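Local coordinates for protein transcriptional regulator, PadR family (Enterococcus faecalis, PDB 3HHH) that probably binds DNA through a winged helix-turn-helix domain and regulates transcription, as in other members of the PadR family, at residues Trp61-Lys66 / Arg79-Gly84. Residues are numbered along the deposited sequence; the frame is centred on the assembly and turned at random.
Sequences WVIAEK and RLTSSG
R79 reaches along the hairpin to E65 in a salt bridge whose two charged groups meet at a slant: the carboxylate and guanidinium planes are turned 49° apart, and R79 NH1 donates to E65 OE1 at 3.0 Å from above the carboxylate plane. The arginine gets there because, with CG set between the backbone N and the carbonyl carbon (chi1 57°), its chain runs extended from CG to NE. I63, paired with R79 across the strands, lies on the same face and sets its CG2 over one side of the guanidinium, 4.1 Å from R79 NH2; its other branch brings CG1 within 3.5 Å of T81 CG2. Strands 62-69 and 74-80 form the antiparallel wing of a winged helix-turn-helix fold, and this is its base, where the second strand passes into helix 82-106. The V62 and L80 side chains diverge yet still meet, V62 CG1 lying 3.7 Å from L80 CD2, and both also touch I22 of helix 13-24. At the turn into the helix T81 is the N-cap: its OG1 accepts from G84 N at 2.9 Å and from the S83 hydroxyl, and is also hydrogen-bonded to the Q60 carbonyl. T81 N in turn donates to W61 O, 2.9 Å away. The W61 indole presents its edge to this first turn, CD1 lying 3.6 Å from S83 OG, while R55 and L56 of helix 46-58 also pack against the tryptophan.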
ATOM      1  N   TRP B  61      -7.054 -16.508  10.243  1.00 31.42           N
ATOM      2  CA  TRP B  61      -7.381 -15.194  10.795  1.00 31.64           C
ATOM      3  C   TRP B  61      -8.891 -14.952  10.710  1.00 31.69           C
ATOM      4  O   TRP B  61      -9.447 -14.191  11.501  1.00 31.68           O
ATOM      5  CB  TRP B  61      -6.608 -14.093  10.068  1.00 31.75           C
ATOM      6  CG  TRP B  61      -5.129 -14.196  10.271  1.00 32.17           C
ATOM      7  CD1 TRP B  61      -4.477 -14.358  11.458  1.00 32.51           C
ATOM      8  CD2 TRP B  61      -4.114 -14.141   9.259  1.00 32.61           C
ATOM      9  NE1 TRP B  61      -3.120 -14.410  11.251  1.00 32.62           N
ATOM     10  CE2 TRP B  61      -2.869 -14.279   9.910  1.00 32.70           C
ATOM     11  CE3 TRP B  61      -4.135 -13.989   7.868  1.00 32.92           C
ATOM     12  CZ2 TRP B  61      -1.654 -14.272   9.217  1.00 32.83           C
ATOM     13  CZ3 TRP B  61      -2.926 -13.983   7.178  1.00 32.87           C
ATOM     14  CH2 TRP B  61      -1.704 -14.126   7.855  1.00 32.88           C
ATOM     15  N   VAL B  62      -9.542 -15.606   9.748  1.00 31.78           N
ATOM     16  CA  VAL B  62     -11.000 -15.632   9.666  1.00 31.83           C
ATOM     17  C   VAL B  62     -11.498 -17.078   9.638  1.00 31.89           C
ATOM     18  O   VAL B  62     -10.804 -17.967   9.145  1.00 32.05           O
ATOM     19  CB  VAL B  62     -11.516 -14.897   8.404  1.00 31.89           C
ATOM     20  CG1 VAL B  62     -11.073 -13.434   8.415  1.00 31.99           C
ATOM     21  CG2 VAL B  62     -11.045 -15.597   7.128  1.00 31.75           C
ATOM     22  N   ILE B  63     -12.686 -17.309  10.195  1.00 31.87           N
ATOM     23  CA  ILE B  63     -13.395 -18.575  10.028  1.00 31.83           C
ATOM     24  C   ILE B  63     -14.465 -18.377   8.963  1.00 31.80           C
ATOM     25  O   ILE B  63     -15.093 -17.320   8.903  1.00 31.81           O
ATOM     26  CB  ILE B  63     -14.093 -19.043  11.324  1.00 31.90           C
ATOM     27  CG1 ILE B  63     -13.089 -19.157  12.473  1.00 31.92           C
ATOM     28  CG2 ILE B  63     -14.785 -20.389  11.099  1.00 31.72           C
ATOM     29  CD1 ILE B  63     -13.715 -19.564  13.797  1.00 31.49           C
ATOM     30  N   ALA B  64     -14.668 -19.400   8.133  1.00 31.77           N
ATOM     31  CA  ALA B  64     -15.678 -19.376   7.077  1.00 31.70           C
ATOM     32  C   ALA B  64     -16.726 -20.460   7.318  1.00 31.68           C
ATOM     33  O   ALA B  64     -16.404 -21.568   7.755  1.00 31.73           O
ATOM     34  CB  ALA B  64     -15.024 -19.573   5.722  1.00 31.71           C
ATOM     35  N   GLU B  65     -17.980 -20.138   7.026  1.00 31.59           N
ATOM     36  CA  GLU B  65     -19.079 -21.066   7.263  1.00 31.60           C
ATOM     37  C   GLU B  65     -20.291 -20.673   6.423  1.00 31.45           C
ATOM     38  O   GLU B  65     -20.528 -19.488   6.189  1.00 31.38           O
ATOM     39  CB  GLU B  65     -19.405 -21.098   8.763  1.00 31.64           C
ATOM     40  CG  GLU B  65     -20.853 -21.363   9.128  1.00 31.81           C
ATOM     41  CD  GLU B  65     -21.080 -21.263  10.620  1.00 32.32           C
ATOM     42  OE1 GLU B  65     -21.456 -20.167  11.088  1.00 32.28           O
ATOM     43  OE2 GLU B  65     -20.860 -22.271  11.326  1.00 33.13           O
ATOM     44  N   LYS B  66     -21.048 -21.673   5.975  1.00 31.32           N
ATOM     45  CA  LYS B  66     -22.158 -21.452   5.052  1.00 31.20           C
ATOM     46  C   LYS B  66     -23.501 -21.368   5.762  1.00 31.20           C
ATOM     47  O   LYS B  66     -23.836 -22.221   6.582  1.00 31.17           O
ATOM     48  CB  LYS B  66     -22.220 -22.563   4.008  1.00 31.16           C
ATOM     49  CG  LYS B  66     -20.956 -22.737   3.199  1.00 31.11           C
ATOM     50  CD  LYS B  66     -21.245 -23.476   1.906  1.00 31.16           C
ATOM     51  CE  LYS B  66     -19.982 -24.016   1.277  1.00 31.20           C
ATOM     52  NZ  LYS B  66     -20.279 -24.721   0.006  1.00 31.41           N
ATOM     53  N   ARG B  79     -16.058 -14.445   9.761  1.00 29.42           N
ATOM     54  CA  ARG B  79     -15.904 -13.724  11.020  1.00 29.42           C
ATOM     55  C   ARG B  79     -14.459 -13.836  11.500  1.00 29.23           C
ATOM     56  O   ARG B  79     -13.774 -14.819  11.213  1.00 29.06           O
ATOM     57  CB  ARG B  79     -16.874 -14.251  12.087  1.00 29.61           C
ATOM     58  CG  ARG B  79     -16.760 -15.748  12.378  1.00 30.26           C
ATOM     59  CD  ARG B  79     -17.896 -16.241  13.269  1.00 31.08           C
ATOM     60  NE  ARG B  79     -17.869 -17.700  13.445  1.00 32.27           N
ATOM     61  CZ  ARG B  79     -18.527 -18.588  12.692  1.00 32.52           C
ATOM     62  NH1 ARG B  79     -19.296 -18.201  11.676  1.00 32.75           N
ATOM     63  NH2 ARG B  79     -18.415 -19.888  12.959  1.00 32.37           N
ATOM     64  N   LEU B  80     -13.998 -12.820  12.222  1.00 29.09           N
ATOM     65  CA  LEU B  80     -12.618 -12.780  12.697  1.00 28.87           C
ATOM     66  C   LEU B  80     -12.380 -13.762  13.836  1.00 28.75           C
ATOM     67  O   LEU B  80     -13.207 -13.900  14.735  1.00 28.75           O
ATOM     68  CB  LEU B  80     -12.251 -11.373  13.173  1.00 28.79           C
ATOM     69  CG  LEU B  80     -12.212 -10.261  12.126  1.00 28.69           C
ATOM     70  CD1 LEU B  80     -11.627  -9.007  12.752  1.00 27.97           C
ATOM     71  CD2 LEU B  80     -11.407 -10.676  10.894  1.00 28.42           C
ATOM     72  N   THR B  81     -11.240 -14.440  13.786  1.00 28.62           N
ATOM     73  CA  THR B  81     -10.756 -15.220  14.915  1.00 28.48           C
ATOM     74  C   THR B  81     -10.093 -14.254  15.896  1.00 28.38           C
ATOM     75  O   THR B  81     -10.002 -13.056  15.628  1.00 28.42           O
ATOM     76  CB  THR B  81      -9.730 -16.272  14.461  1.00 28.52           C
ATOM     77  OG1 THR B  81      -8.630 -15.619  13.807  1.00 28.76           O
ATOM     78  CG2 THR B  81     -10.365 -17.257  13.498  1.00 27.96           C
ATOM     79  N   SER B  82      -9.631 -14.771  17.029  1.00 28.22           N
ATOM     80  CA  SER B  82      -8.873 -13.959  17.977  1.00 28.07           C
ATOM     81  C   SER B  82      -7.541 -13.516  17.367  1.00 28.06           C
ATOM     82  O   SER B  82      -7.111 -12.375  17.560  1.00 28.03           O
ATOM     83  CB  SER B  82      -8.633 -14.730  19.276  1.00 27.94           C
ATOM     84  OG  SER B  82      -9.852 -14.940  19.964  1.00 28.03           O
ATOM     85  N   SER B  83      -6.897 -14.425  16.637  1.00 28.00           N
ATOM     86  CA  SER B  83      -5.652 -14.125  15.941  1.00 27.95           C
ATOM     87  C   SER B  83      -5.890 -13.090  14.846  1.00 28.10           C
ATOM     88  O   SER B  83      -5.050 -12.223  14.614  1.00 28.25           O
ATOM     89  CB  SER B  83      -5.054 -15.397  15.334  1.00 27.92           C
ATOM     90  OG  SER B  83      -5.893 -15.925  14.318  1.00 27.81           O
ATOM     91  N   GLY B  84      -7.035 -13.190  14.175  1.00 28.15           N
ATOM     92  CA  GLY B  84      -7.420 -12.219  13.162  1.00 28.16           C
ATOM     93  C   GLY B  84      -7.563 -10.831  13.743  1.00 28.29           C
ATOM     94  O   GLY B  84      -6.959  -9.882  13.246  1.00 28.53           O
TER